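Local structure of multicopper oxidase (Uncultured bacterium, 4E9X) at residues D7-E12 with G27-V32; I59-V64 with Y89-K94; E133-K138 with G186-I191; A202-G207 with H252-T257. The protein probably oxidises phenolic and related substrates at one copper site and passes the electrons to a three-copper centre where dioxygen is reduced to water. One frame throughout, in Å; residues are numbered along the deposited sequence.

Contact 1 of 4, residues D7-E12 with G27-V32; sequences DMTIEE and GFNGQV
The beta hairpin of strands 3-18 and 21-28, part of the first cupredoxin domain, leaves its regular pairing here, just past the non-hydrogen-bonded pair Ile10-Phe28. Before that point Glu11 and Gly27 form an ordinary antiparallel hydrogen-bonded pair, Glu11 N to Gly27 O at 3.0 Å and Gly27 N to Glu11 O at 2.9 Å. Gly27 O is gripped twice: Glu11 N and Gly30 N, the latter closing the type II turn Gly27-Gly30, come to it from opposite faces of its carbonyl plane. Beyond Phe28 the chain turns away. Asn29 still gives its backbone N to Thr9 O at 2.8 Å, but the acceptor for Thr9 N, 2.9 Å away, is the side-chain OD1 of Asn29, with the N-H lying almost straight along the C=O direction. CG anti to the carbonyl carbon (chi1 -73°) swings the amide back to the strand; its ND2 goes on to Asp309. On the face with Ile10, Ile10 CG1 lies 3.8 Å from Phe28 CE1, the two side chains side by side and pointing the same way, and Tyr103 of the facing sheet meets the Phe28 ring edge-to-face. On the other face Thr9 OG1 donates to the anti lone pair of Glu11 OE2 at 2.7 Å, an oxygen that Asn52 ND2 also reaches.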
loop_
_atom_site.group_PDB
_atom_site.type_symbol
_atom_site.label_atom_id
_atom_site.label_comp_id
_atom_site.label_asym_id
_atom_site.label_seq_id
_atom_site.Cartn_x
_atom_site.Cartn_y
_atom_site.Cartn_z
ATOM N N ASP A 7 -0.764 -3.365 35.937
ATOM C CA ASP A 7 -2.031 -2.691 36.197
ATOM C C ASP A 7 -2.108 -1.496 35.224
ATOM O O ASP A 7 -1.194 -0.663 35.227
ATOM C CB ASP A 7 -2.162 -2.206 37.632
ATOM C CG ASP A 7 -2.310 -3.313 38.642
ATOM O OD1 ASP A 7 -3.130 -4.258 38.435
ATOM O OD2 ASP A 7 -1.651 -3.319 39.728
ATOM N N MET A 8 -3.133 -1.468 34.377
ATOM C CA MET A 8 -3.211 -0.384 33.409
ATOM C C MET A 8 -4.527 0.361 33.605
ATOM O O MET A 8 -5.499 -0.246 34.072
ATOM C CB MET A 8 -3.074 -0.907 31.980
ATOM C CG MET A 8 -3.008 0.169 30.890
ATOM S SD MET A 8 -2.812 -0.651 29.261
ATOM C CE MET A 8 -2.082 -2.144 29.959
ATOM N N THR A 9 -4.569 1.641 33.318
ATOM C CA THR A 9 -5.833 2.386 33.354
ATOM C C THR A 9 -6.053 2.972 31.938
ATOM O O THR A 9 -5.161 2.916 31.067
ATOM C CB THR A 9 -5.885 3.550 34.332
ATOM O OG1 THR A 9 -4.920 4.548 33.924
ATOM C CG2 THR A 9 -5.525 3.043 35.746
ATOM N N ILE A 10 -7.261 3.449 31.746
ATOM C CA ILE A 10 -7.683 4.121 30.544
ATOM C C ILE A 10 -8.169 5.504 30.988
ATOM O O ILE A 10 -9.047 5.507 31.871
ATOM C CB ILE A 10 -8.748 3.394 29.718
ATOM C CG1 ILE A 10 -8.466 1.902 29.569
ATOM C CG2 ILE A 10 -8.856 4.022 28.330
ATOM C CD1 ILE A 10 -9.574 1.148 28.838
ATOM N N GLU A 11 -7.650 6.583 30.451
ATOM C CA GLU A 11 -7.874 7.933 30.972
ATOM C C GLU A 11 -8.324 8.882 29.880
ATOM O O GLU A 11 -7.870 8.748 28.733
ATOM C CB GLU A 11 -6.570 8.507 31.587
ATOM C CG GLU A 11 -6.000 7.588 32.672
ATOM C CD GLU A 11 -6.772 7.511 33.969
ATOM O OE1 GLU A 11 -7.669 8.340 34.230
ATOM O OE2 GLU A 11 -6.484 6.557 34.783
ATOM N N GLU A 12 -9.163 9.870 30.226
ATOM C CA GLU A 12 -9.473 10.949 29.314
ATOM C C GLU A 12 -8.452 12.056 29.556
ATOM O O GLU A 12 -8.416 12.662 30.616
ATOM C CB GLU A 12 -10.894 11.493 29.567
ATOM C CG GLU A 12 -11.925 10.438 29.213
ATOM C CD GLU A 12 -13.365 10.839 29.376
ATOM O OE1 GLU A 12 -13.669 11.993 29.770
ATOM O OE2 GLU A 12 -14.229 9.988 29.058
ATOM N N GLY A 27 -6.191 7.779 26.608
ATOM C CA GLY A 27 -4.808 7.286 26.703
ATOM C C GLY A 27 -4.699 6.194 27.729
ATOM O O GLY A 27 -5.121 6.324 28.890
ATOM N N PHE A 28 -4.109 5.077 27.346
ATOM C CA PHE A 28 -3.697 4.061 28.299
ATOM C C PHE A 28 -2.679 4.706 29.244
ATOM O O PHE A 28 -1.715 5.330 28.807
ATOM C CB PHE A 28 -3.104 2.863 27.554
ATOM C CG PHE A 28 -4.150 2.064 26.756
ATOM C CD1 PHE A 28 -5.192 1.433 27.426
ATOM C CD2 PHE A 28 -4.072 1.984 25.386
ATOM C CE1 PHE A 28 -6.185 0.714 26.744
ATOM C CE2 PHE A 28 -5.008 1.239 24.711
ATOM C CZ PHE A 28 -6.068 0.577 25.371
ATOM N N ASN A 29 -2.938 4.594 30.546
ATOM C CA ASN A 29 -2.176 5.255 31.597
ATOM C C ASN A 29 -2.045 6.732 31.267
ATOM O O ASN A 29 -1.039 7.376 31.654
ATOM C CB ASN A 29 -0.814 4.599 31.810
ATOM C CG ASN A 29 -0.910 3.256 32.501
ATOM O OD1 ASN A 29 -2.005 2.753 32.757
ATOM N ND2 ASN A 29 0.235 2.668 32.823
ATOM N N GLY A 30 -3.017 7.334 30.606
ATOM C CA GLY A 30 -2.995 8.758 30.372
ATOM C C GLY A 30 -1.919 9.221 29.408
ATOM O O GLY A 30 -1.511 10.370 29.437
ATOM N N GLN A 31 -1.478 8.331 28.483
ATOM C CA GLN A 31 -0.430 8.762 27.551
ATOM C C GLN A 31 -0.722 8.138 26.171
ATOM O O GLN A 31 -1.391 7.095 26.090
ATOM C CB GLN A 31 0.956 8.329 28.032
ATOM C CG GLN A 31 1.083 6.815 28.352
ATOM C CD GLN A 31 2.545 6.480 28.623
ATOM O OE1 GLN A 31 3.044 6.723 29.733
ATOM N NE2 GLN A 31 3.219 5.924 27.631
ATOM N N VAL A 32 -0.167 8.773 25.123
ATOM C CA VAL A 32 -0.233 8.269 23.760
ATOM C C VAL A 32 1.167 8.446 23.152
ATOM O O VAL A 32 1.615 9.609 23.168
ATOM C CB VAL A 32 -1.247 8.943 22.866
ATOM C CG1 VAL A 32 -1.254 8.250 21.504
ATOM C CG2 VAL A 32 -2.665 8.875 23.518
HETATM O O HOH W 1 -1.524 1.830 35.986
#

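Contact 2 of 4, residues I59-V64 with Y89-K94; sequences IHWHGV and YTYKFK. With CU (copper (II) ion), chain K; CU (copper (II) ion), chain E.
Trp61 and Tyr91 meet edge-to-face between the two sheets of the first cupredoxin sandwich, strand 60-62 on one and strand 88-94 on the other, joined mainly by side chains. The tight part is an aromatic cluster. The indole edge comes over the Tyr91 face, with NE1 3.5 Å from Tyr91 CG and the planes at 69°. Phe93 CE2 sits over the centre of one indole face, 3.7 Å from Trp61 CD2, while Ile59 CG2 lies on the opposite face. Phe93 has CG between its backbone N and carbonyl carbon (chi1 56°), which carries the ring inward to Val64, whose CG1 is 3.6 Å from Phe93 CD1. Tyr91 OH takes the N-H of Ile59 at 3.0 Å, nearly straight at 175°, and bonds to Gln80 as well. A phenylalanine here would probably keep the packing but leave the buried Ile59 N-H and Gln80 without their shared partner. The solvent side is looser: Lys92 and Lys94 start away from Trp61, and Lys94 NZ forms a salt bridge with Asp44. Behind Trp61, strand 60-62 delivers its histidines to copper at a subunit interface, His60 NE2 to one ion and His62 ND1 to another, each at 1.9 Å.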
loop_
_atom_site.group_PDB
_atom_site.type_symbol
_atom_site.label_atom_id
_atom_site.label_comp_id
_atom_site.label_asym_id
_atom_site.label_seq_id
_atom_site.Cartn_x
_atom_site.Cartn_y
_atom_site.Cartn_z
ATOM N N ILE A 59 -9.142 -4.224 25.462
ATOM C CA ILE A 59 -7.797 -4.242 24.868
ATOM C C ILE A 59 -7.656 -5.552 24.103
ATOM O O ILE A 59 -7.795 -6.624 24.690
ATOM C CB ILE A 59 -6.684 -4.113 25.900
ATOM C CG1 ILE A 59 -6.853 -2.895 26.829
ATOM C CG2 ILE A 59 -5.323 -4.030 25.156
ATOM C CD1 ILE A 59 -5.623 -2.724 27.761
ATOM N N HIS A 60 -7.350 -5.424 22.813
ATOM C CA HIS A 60 -6.905 -6.521 21.979
ATOM C C HIS A 60 -5.381 -6.514 21.858
ATOM O O HIS A 60 -4.719 -5.471 21.719
ATOM C CB HIS A 60 -7.540 -6.399 20.586
ATOM C CG HIS A 60 -6.889 -7.314 19.586
ATOM N ND1 HIS A 60 -6.882 -8.691 19.693
ATOM C CD2 HIS A 60 -6.233 -7.016 18.429
ATOM C CE1 HIS A 60 -6.198 -9.193 18.671
ATOM N NE2 HIS A 60 -5.817 -8.196 17.869
ATOM N N TRP A 61 -4.786 -7.687 21.909
ATOM C CA TRP A 61 -3.330 -7.906 21.926
ATOM C C TRP A 61 -2.956 -8.409 20.549
ATOM O O TRP A 61 -3.091 -9.589 20.231
ATOM C CB TRP A 61 -2.940 -8.890 23.066
ATOM C CG TRP A 61 -3.600 -8.390 24.332
ATOM C CD1 TRP A 61 -4.807 -8.794 24.805
ATOM C CD2 TRP A 61 -3.123 -7.409 25.280
ATOM N NE1 TRP A 61 -5.113 -8.123 25.979
ATOM C CE2 TRP A 61 -4.104 -7.260 26.311
ATOM C CE3 TRP A 61 -1.948 -6.644 25.336
ATOM C CZ2 TRP A 61 -3.946 -6.372 27.391
ATOM C CZ3 TRP A 61 -1.825 -5.769 26.419
ATOM C CH2 TRP A 61 -2.770 -5.613 27.436
ATOM N N HIS A 62 -2.574 -7.490 19.665
ATOM C CA HIS A 62 -2.409 -7.764 18.249
ATOM C C HIS A 62 -1.121 -8.519 18.051
ATOM O O HIS A 62 -0.037 -7.999 18.220
ATOM C CB HIS A 62 -2.489 -6.435 17.489
ATOM C CG HIS A 62 -2.383 -6.617 15.985
ATOM N ND1 HIS A 62 -3.263 -5.963 15.127
ATOM C CD2 HIS A 62 -1.515 -7.305 15.168
ATOM C CE1 HIS A 62 -2.898 -6.267 13.877
ATOM N NE2 HIS A 62 -1.857 -7.105 13.913
ATOM N N GLY A 63 -1.294 -9.725 17.511
ATOM C CA GLY A 63 -0.202 -10.637 17.248
ATOM C C GLY A 63 -0.084 -11.740 18.295
ATOM O O GLY A 63 0.572 -12.763 18.014
ATOM N N VAL A 64 -0.766 -11.544 19.436
ATOM C CA VAL A 64 -0.767 -12.590 20.463
ATOM C C VAL A 64 -1.724 -13.662 20.048
ATOM O O VAL A 64 -2.898 -13.404 19.726
ATOM C CB VAL A 64 -1.208 -11.969 21.825
ATOM C CG1 VAL A 64 -1.428 -13.018 22.899
ATOM C CG2 VAL A 64 -0.138 -10.955 22.276
ATOM N N TYR A 89 -11.318 -5.208 34.144
ATOM C CA TYR A 89 -11.256 -6.492 33.460
ATOM C C TYR A 89 -9.824 -6.998 33.425
ATOM O O TYR A 89 -8.905 -6.191 33.256
ATOM C CB TYR A 89 -11.802 -6.319 32.030
ATOM C CG TYR A 89 -12.020 -7.596 31.264
ATOM C CD1 TYR A 89 -13.221 -8.266 31.314
ATOM C CD2 TYR A 89 -11.040 -8.147 30.456
ATOM C CE1 TYR A 89 -13.404 -9.435 30.594
ATOM C CE2 TYR A 89 -11.227 -9.318 29.743
ATOM C CZ TYR A 89 -12.439 -9.990 29.803
ATOM O OH TYR A 89 -12.652 -11.173 29.087
ATOM N N THR A 90 -9.639 -8.291 33.556
ATOM C CA THR A 90 -8.282 -8.872 33.544
ATOM C C THR A 90 -8.072 -9.780 32.332
ATOM O O THR A 90 -8.853 -10.704 32.051
ATOM C CB THR A 90 -8.046 -9.673 34.835
ATOM O OG1 THR A 90 -8.069 -8.772 35.965
ATOM C CG2 THR A 90 -6.696 -10.385 34.783
ATOM N N TYR A 91 -6.984 -9.449 31.636
ATOM C CA TYR A 91 -6.486 -10.242 30.510
ATOM C C TYR A 91 -5.380 -11.183 30.995
ATOM O O TYR A 91 -4.531 -10.674 31.733
ATOM C CB TYR A 91 -5.922 -9.342 29.394
ATOM C CG TYR A 91 -7.061 -8.499 28.814
ATOM C CD1 TYR A 91 -7.886 -9.053 27.849
ATOM C CD2 TYR A 91 -7.332 -7.194 29.254
ATOM C CE1 TYR A 91 -8.946 -8.366 27.255
ATOM C CE2 TYR A 91 -8.386 -6.485 28.708
ATOM C CZ TYR A 91 -9.181 -7.076 27.726
ATOM O OH TYR A 91 -10.236 -6.377 27.206
ATOM N N LYS A 92 -5.381 -12.437 30.552
ATOM C CA LYS A 92 -4.253 -13.330 30.793
ATOM C C LYS A 92 -3.891 -14.104 29.519
ATOM O O LYS A 92 -4.765 -14.680 28.855
ATOM C CB LYS A 92 -4.620 -14.350 31.895
ATOM C CG LYS A 92 -5.050 -13.703 33.184
ATOM C CD LYS A 92 -5.182 -14.773 34.275
ATOM C CE LYS A 92 -5.365 -14.107 35.653
ATOM N NZ LYS A 92 -5.428 -15.064 36.774
ATOM N N PHE A 93 -2.592 -14.075 29.165
ATOM C CA PHE A 93 -2.136 -14.815 27.992
ATOM C C PHE A 93 -0.695 -15.195 28.178
ATOM O O PHE A 93 0.016 -14.515 28.932
ATOM C CB PHE A 93 -2.344 -14.031 26.682
ATOM C CG PHE A 93 -1.693 -12.659 26.682
ATOM C CD1 PHE A 93 -0.377 -12.487 26.259
ATOM C CD2 PHE A 93 -2.418 -11.568 27.112
ATOM C CE1 PHE A 93 0.171 -11.212 26.290
ATOM C CE2 PHE A 93 -1.876 -10.305 27.130
ATOM C CZ PHE A 93 -0.555 -10.111 26.715
ATOM N N LYS A 94 -0.256 -16.241 27.494
ATOM C CA LYS A 94 1.157 -16.543 27.439
ATOM C C LYS A 94 1.722 -15.883 26.193
ATOM O O LYS A 94 1.165 -15.922 25.103
ATOM C CB LYS A 94 1.428 -18.057 27.368
ATOM C CG LYS A 94 2.890 -18.519 27.326
ATOM C CD LYS A 94 2.969 -20.022 27.302
ATOM C CE LYS A 94 2.660 -20.608 28.662
ATOM N NZ LYS A 94 3.838 -20.461 29.582
HETATM CU CU CU K . -5.383 -8.548 16.095
HETATM CU CU CU E . -4.680 -4.731 15.508
#

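Contact 3 of 4, residues E133-K138 with G186-I191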
loop_
_atom_site.group_PDB
_atom_site.type_symbol
_atom_site.label_atom_id
_atom_site.label_comp_id
_atom_site.label_asym_id
_atom_site.label_seq_id
_atom_site.Cartn_x
_atom_site.Cartn_y
_atom_site.Cartn_z
ATOM N N GLU A 133 20.320 -9.064 15.481
ATOM C CA GLU A 133 19.660 -8.472 16.637
ATOM C C GLU A 133 20.637 -8.401 17.785
ATOM O O GLU A 133 20.543 -7.507 18.633
ATOM C CB GLU A 133 18.392 -9.256 17.032
ATOM C CG GLU A 133 17.273 -8.880 16.026
ATOM C CD GLU A 133 16.012 -9.651 16.380
ATOM O OE1 GLU A 133 16.027 -10.905 16.460
ATOM O OE2 GLU A 133 15.008 -8.924 16.516
ATOM N N LYS A 134 21.615 -9.283 17.849
ATOM C CA LYS A 134 22.582 -9.224 18.957
ATOM C C LYS A 134 23.606 -8.110 18.810
ATOM O O LYS A 134 24.320 -7.788 19.781
ATOM C CB LYS A 134 23.292 -10.584 19.065
ATOM C CG LYS A 134 22.379 -11.758 19.396
ATOM C CD LYS A 134 23.125 -13.071 19.563
ATOM C CE LYS A 134 22.207 -14.272 19.514
ATOM N NZ LYS A 134 22.696 -15.431 18.700
ATOM N N ARG A 135 23.757 -7.484 17.643
ATOM C CA ARG A 135 24.682 -6.382 17.413
ATOM C C ARG A 135 24.045 -5.048 17.733
ATOM O O ARG A 135 24.705 -4.009 17.777
ATOM C CB ARG A 135 25.060 -6.349 15.923
ATOM C CG ARG A 135 25.978 -7.515 15.576
ATOM C CD ARG A 135 26.352 -7.549 14.079
ATOM N NE ARG A 135 26.910 -6.284 13.716
ATOM C CZ ARG A 135 26.525 -5.419 12.789
ATOM N NH1 ARG A 135 25.499 -5.690 12.018
ATOM N NH2 ARG A 135 27.275 -4.321 12.736
ATOM N N VAL A 136 22.749 -5.058 17.909
ATOM C CA VAL A 136 21.987 -3.827 18.059
ATOM C C VAL A 136 22.431 -3.036 19.297
ATOM O O VAL A 136 22.586 -3.604 20.389
ATOM C CB VAL A 136 20.496 -4.173 18.150
ATOM C CG1 VAL A 136 19.669 -2.951 18.529
ATOM C CG2 VAL A 136 20.039 -4.750 16.812
ATOM N N THR A 137 22.607 -1.732 19.118
ATOM C CA THR A 137 23.005 -0.838 20.202
ATOM C C THR A 137 21.892 0.144 20.540
ATOM O O THR A 137 21.941 0.793 21.586
ATOM C CB THR A 137 24.282 -0.055 19.879
ATOM O OG1 THR A 137 23.986 0.741 18.739
ATOM C CG2 THR A 137 25.437 -1.020 19.551
ATOM N N LYS A 138 20.858 0.213 19.712
ATOM C CA LYS A 138 19.757 1.140 19.991
ATOM C C LYS A 138 18.492 0.577 19.346
ATOM O O LYS A 138 18.566 0.184 18.179
ATOM C CB LYS A 138 20.063 2.500 19.386
ATOM C CG LYS A 138 19.069 3.588 19.841
ATOM C CD LYS A 138 19.299 4.858 19.034
ATOM C CE LYS A 138 20.727 5.419 19.167
ATOM N NZ LYS A 138 21.025 5.625 20.615
ATOM N N GLY A 186 28.956 3.935 14.251
ATOM C CA GLY A 186 29.190 2.545 14.703
ATOM C C GLY A 186 27.950 1.994 15.391
ATOM O O GLY A 186 27.875 0.811 15.646
ATOM N N ASP A 187 26.959 2.860 15.725
ATOM C CA ASP A 187 25.700 2.325 16.252
ATOM C C ASP A 187 25.073 1.377 15.243
ATOM O O ASP A 187 25.258 1.483 14.039
ATOM C CB ASP A 187 24.722 3.463 16.568
ATOM C CG ASP A 187 24.797 3.972 17.994
ATOM O OD1 ASP A 187 25.104 3.193 18.939
ATOM O OD2 ASP A 187 24.507 5.183 18.207
ATOM N N VAL A 188 24.296 0.432 15.792
ATOM C CA VAL A 188 23.492 -0.506 14.986
ATOM C C VAL A 188 22.083 -0.340 15.502
ATOM O O VAL A 188 21.781 -0.660 16.664
ATOM C CB VAL A 188 23.996 -1.944 15.194
ATOM C CG1 VAL A 188 23.110 -2.922 14.370
ATOM C CG2 VAL A 188 25.445 -2.031 14.793
ATOM N N VAL A 189 21.225 0.209 14.634
ATOM C CA VAL A 189 19.920 0.727 15.105
ATOM C C VAL A 189 18.813 -0.220 14.607
ATOM O O VAL A 189 18.691 -0.427 13.413
ATOM C CB VAL A 189 19.684 2.141 14.611
ATOM C CG1 VAL A 189 18.394 2.713 15.222
ATOM C CG2 VAL A 189 20.870 3.065 14.957
ATOM N N LYS A 190 18.019 -0.736 15.553
ATOM C CA LYS A 190 16.829 -1.517 15.163
ATOM C C LYS A 190 15.662 -0.539 15.203
ATOM O O LYS A 190 15.461 0.093 16.255
ATOM C CB LYS A 190 16.661 -2.684 16.141
ATOM C CG LYS A 190 15.335 -3.443 15.911
ATOM C CD LYS A 190 15.283 -4.661 16.851
ATOM C CE LYS A 190 14.135 -5.570 16.634
ATOM N NZ LYS A 190 14.232 -6.419 15.410
ATOM N N ILE A 191 14.923 -0.404 14.098
ATOM C CA ILE A 191 13.714 0.434 14.093
ATOM C C ILE A 191 12.510 -0.485 13.866
ATOM O O ILE A 191 12.526 -1.295 12.937
ATOM C CB ILE A 191 13.796 1.556 13.067
ATOM C CG1 ILE A 191 15.039 2.431 13.376
ATOM C CG2 ILE A 191 12.534 2.395 13.113
ATOM C CD1 ILE A 191 15.749 2.895 12.169
HETATM O O HOH W 2 23.731 6.532 20.446
#
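The guanidinium of Arg135, at the entry to the second cupredoxin domain, lies with one face against Val188: CG2 comes within 3.6 Å of Arg135 NH2, and CG1 sits farther off toward the rim. NH1 of this arginine makes a salt bridge to Glu242 on the next strand. Two carboxylates are the other flat groups. Thr137 OG1 meets Asp187 OD1 from above the carboxylate plane, whereas Lys190 NZ approaches Glu133 OE2 on its anti side, 22° out of plane. All this lies where strand 138-147 begins its parallel pairing with strand 187-195. The first regular bond of that pairing is Lys190 N to Lys138 O, 2.8 Å. One step earlier Thr137 works with both backbone and side chain on Val188. Its N donates to Val188 O at 2.8 Å, and its OG1 accepts from Val188 N at 3.0 Å, replacing a strand carbonyl. With OG1 tucked between the backbone N and carbonyl carbon (chi1 62°), the hydroxyl also donates a hydrogen bond to Asp187 OD1, 2.7 Å away. Val136 CG1 packs on Lys190 CB, and the Lys190 chain, extended as far as CE and bent at its last torsion, reaches its salt bridge, NZ to Glu133 OE2 at 2.8 Å. Asp238 is a second anion for that ammonium, so the positive charge is probably well balanced. Lys138 NZ and Asp187 OD2 stand beyond direct bonding, and a single water joins them, accepting from NZ at 2.9 Å and donating to OD2 at 2.7 Å.

Contact 4 of 4, residues A202-G207 with H252-T257. With CU (copper (II) ion), chain G; CU (copper (II) ion), chain F; CU (copper (II) ion), chain S.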
loop_
_atom_site.group_PDB
_atom_site.type_symbol
_atom_site.label_atom_id
_atom_site.label_comp_id
_atom_site.label_asym_id
_atom_site.label_seq_id
_atom_site.Cartn_x
_atom_site.Cartn_y
_atom_site.Cartn_z
ATOM N N ALA A 202 4.985 5.819 4.063
ATOM C CA ALA A 202 6.113 5.310 3.275
ATOM C C ALA A 202 7.388 5.826 3.938
ATOM O O ALA A 202 7.833 6.926 3.713
ATOM C CB ALA A 202 5.967 5.768 1.832
ATOM N N MET A 203 7.956 5.073 4.861
ATOM C CA MET A 203 9.017 5.608 5.740
ATOM C C MET A 203 10.369 5.523 5.027
ATOM O O MET A 203 10.843 4.430 4.680
ATOM C CB MET A 203 9.035 4.779 7.030
ATOM C CG MET A 203 7.691 4.851 7.777
ATOM S SD MET A 203 7.084 6.521 8.137
ATOM C CE MET A 203 8.359 7.215 9.204
ATOM N N HIS A 204 10.965 6.680 4.820
ATOM C CA HIS A 204 12.222 6.802 4.053
ATOM C C HIS A 204 13.353 7.365 4.924
ATOM O O HIS A 204 13.194 8.468 5.490
ATOM C CB HIS A 204 11.982 7.732 2.889
ATOM C CG HIS A 204 13.198 8.132 2.129
ATOM N ND1 HIS A 204 14.171 7.220 1.674
ATOM C CD2 HIS A 204 13.638 9.346 1.739
ATOM C CE1 HIS A 204 15.150 7.931 1.038
ATOM N NE2 HIS A 204 14.826 9.217 1.077
ATOM N N SER A 205 14.455 6.641 4.956
ATOM C CA SER A 205 15.644 7.110 5.686
ATOM C C SER A 205 16.631 7.756 4.714
ATOM O O SER A 205 17.203 7.077 3.857
ATOM C CB SER A 205 16.332 5.969 6.396
ATOM O OG SER A 205 16.578 4.865 5.524
ATOM N N HIS A 206 16.922 9.048 4.855
ATOM C CA HIS A 206 18.025 9.622 4.082
ATOM C C HIS A 206 19.357 9.048 4.623
ATOM O O HIS A 206 19.467 8.676 5.798
ATOM C CB HIS A 206 18.052 11.145 4.206
ATOM C CG HIS A 206 16.915 11.866 3.526
ATOM N ND1 HIS A 206 17.160 13.086 2.901
ATOM C CD2 HIS A 206 15.629 11.613 3.325
ATOM C CE1 HIS A 206 15.982 13.554 2.383
ATOM N NE2 HIS A 206 15.042 12.633 2.626
ATOM N N GLY A 207 20.329 9.026 3.721
ATOM C CA GLY A 207 21.709 8.722 4.130
ATOM C C GLY A 207 22.025 7.274 4.336
ATOM O O GLY A 207 23.199 6.927 4.625
ATOM N N HIS A 252 11.595 10.170 7.250
ATOM C CA HIS A 252 10.224 10.719 7.238
ATOM C C HIS A 252 9.301 9.879 6.380
ATOM O O HIS A 252 9.724 9.110 5.528
ATOM C CB HIS A 252 10.212 12.164 6.709
ATOM C CG HIS A 252 10.700 12.258 5.294
ATOM N ND1 HIS A 252 9.858 12.203 4.168
ATOM C CD2 HIS A 252 11.934 12.387 4.785
ATOM C CE1 HIS A 252 10.653 12.307 3.091
ATOM N NE2 HIS A 252 11.913 12.433 3.409
ATOM N N ASP A 253 8.006 10.087 6.593
ATOM C CA ASP A 253 6.969 9.541 5.701
ATOM C C ASP A 253 7.087 10.278 4.376
ATOM O O ASP A 253 7.085 11.519 4.324
ATOM C CB ASP A 253 5.623 9.728 6.389
ATOM C CG ASP A 253 4.437 9.169 5.670
ATOM O OD1 ASP A 253 4.550 8.681 4.528
ATOM O OD2 ASP A 253 3.334 9.229 6.288
ATOM N N HIS A 254 7.189 9.511 3.300
ATOM C CA HIS A 254 7.349 10.091 1.951
ATOM C C HIS A 254 6.030 10.358 1.274
ATOM O O HIS A 254 5.995 10.862 0.118
ATOM C CB HIS A 254 8.231 9.137 1.150
ATOM C CG HIS A 254 9.037 9.807 0.060
ATOM N ND1 HIS A 254 8.528 10.442 -1.077
ATOM C CD2 HIS A 254 10.374 9.918 -0.085
ATOM C CE1 HIS A 254 9.523 10.889 -1.812
ATOM N NE2 HIS A 254 10.696 10.605 -1.253
ATOM N N VAL A 255 4.888 10.005 1.864
ATOM C CA VAL A 255 3.587 10.317 1.249
ATOM C C VAL A 255 3.416 11.819 1.294
ATOM O O VAL A 255 3.387 12.405 2.397
ATOM C CB VAL A 255 2.432 9.589 1.955
ATOM C CG1 VAL A 255 1.093 10.053 1.416
ATOM C CG2 VAL A 255 2.642 8.049 1.834
ATOM N N ASP A 256 3.329 12.460 0.139
ATOM C CA ASP A 256 3.438 13.937 0.057
ATOM C C ASP A 256 2.461 14.674 0.942
ATOM O O ASP A 256 2.883 15.642 1.590
ATOM C CB ASP A 256 3.236 14.352 -1.405
ATOM C CG ASP A 256 4.142 13.594 -2.362
ATOM O OD1 ASP A 256 4.605 12.437 -2.191
ATOM O OD2 ASP A 256 4.429 14.219 -3.394
ATOM N N THR A 257 1.175 14.282 0.980
ATOM C CA THR A 257 0.245 15.020 1.825
ATOM C C THR A 257 0.468 14.801 3.300
ATOM O O THR A 257 -0.042 15.554 4.137
ATOM C CB THR A 257 -1.212 14.645 1.473
ATOM O OG1 THR A 257 -1.260 13.229 1.703
ATOM C CG2 THR A 257 -1.595 14.914 0.048
HETATM CU CU CU G . 15.655 10.621 0.269
HETATM CU CU CU F . 13.250 13.213 2.179
HETATM CU CU CU S . 12.557 11.012 -2.072
#
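Asp253 OD1 is gripped from opposite faces of its carboxylate, by Ala202 N at 2.9 Å across the contact and by Val255 N at 3.0 Å, the latter forming an Asx turn. OD2 is held by His201 and His258, so both oxygens are engaged in this buried spot. An alanine in place of Asp253 would probably leave the N-H groups of Ala202 and Val255 without acceptors and the turn carrying His254 less firmly set. Ladder bonds continue the pairing: His254 N to Ala202 O at 2.7 Å, His204 N to His252 O at 2.8 Å. A chi1 of 62° folds the His252 ring back over its own backbone, where ND1 donates, in the ring plane, to Asp253 O at 2.9 Å; that fixes the ring's rotation and turns NE2 to copper. His206 NE2 and His252 NE2 bind the same ion at 1.9 Å and 2.0 Å. The His204 edge meets the His252 face, offset, the planes at 86°, and His204 and His254 each hold a separate copper. Joined by His60, His62, His104 and His106 of a neighbouring subunit, these two His-X-His pairs form the trinuclear copper cluster of two-domain multicopper oxidases.

Overall arrangement
Contacts 1 and 2 belong to the first cupredoxin domain and touch, Phe28 CE1 lying 3.6 Å from Ile59 CD1; contacts 3 and 4 belong to the second, their centres about 21 Å apart. Contacts 2 and 4 are buried and carry copper-binding histidines, but differently: in contact 2 aromatic packing spans two sheets behind the metal ligands, whereas in contact 4 strands of one sheet pair directly. Contacts 1 and 3 are partly buried and each use an asparagine or threonine side chain where regular backbone pairing gives out, with an ion pair in contact 3. The centres of contacts 2 and 4 lie about 32 Å apart; each copper cluster draws on two subunits.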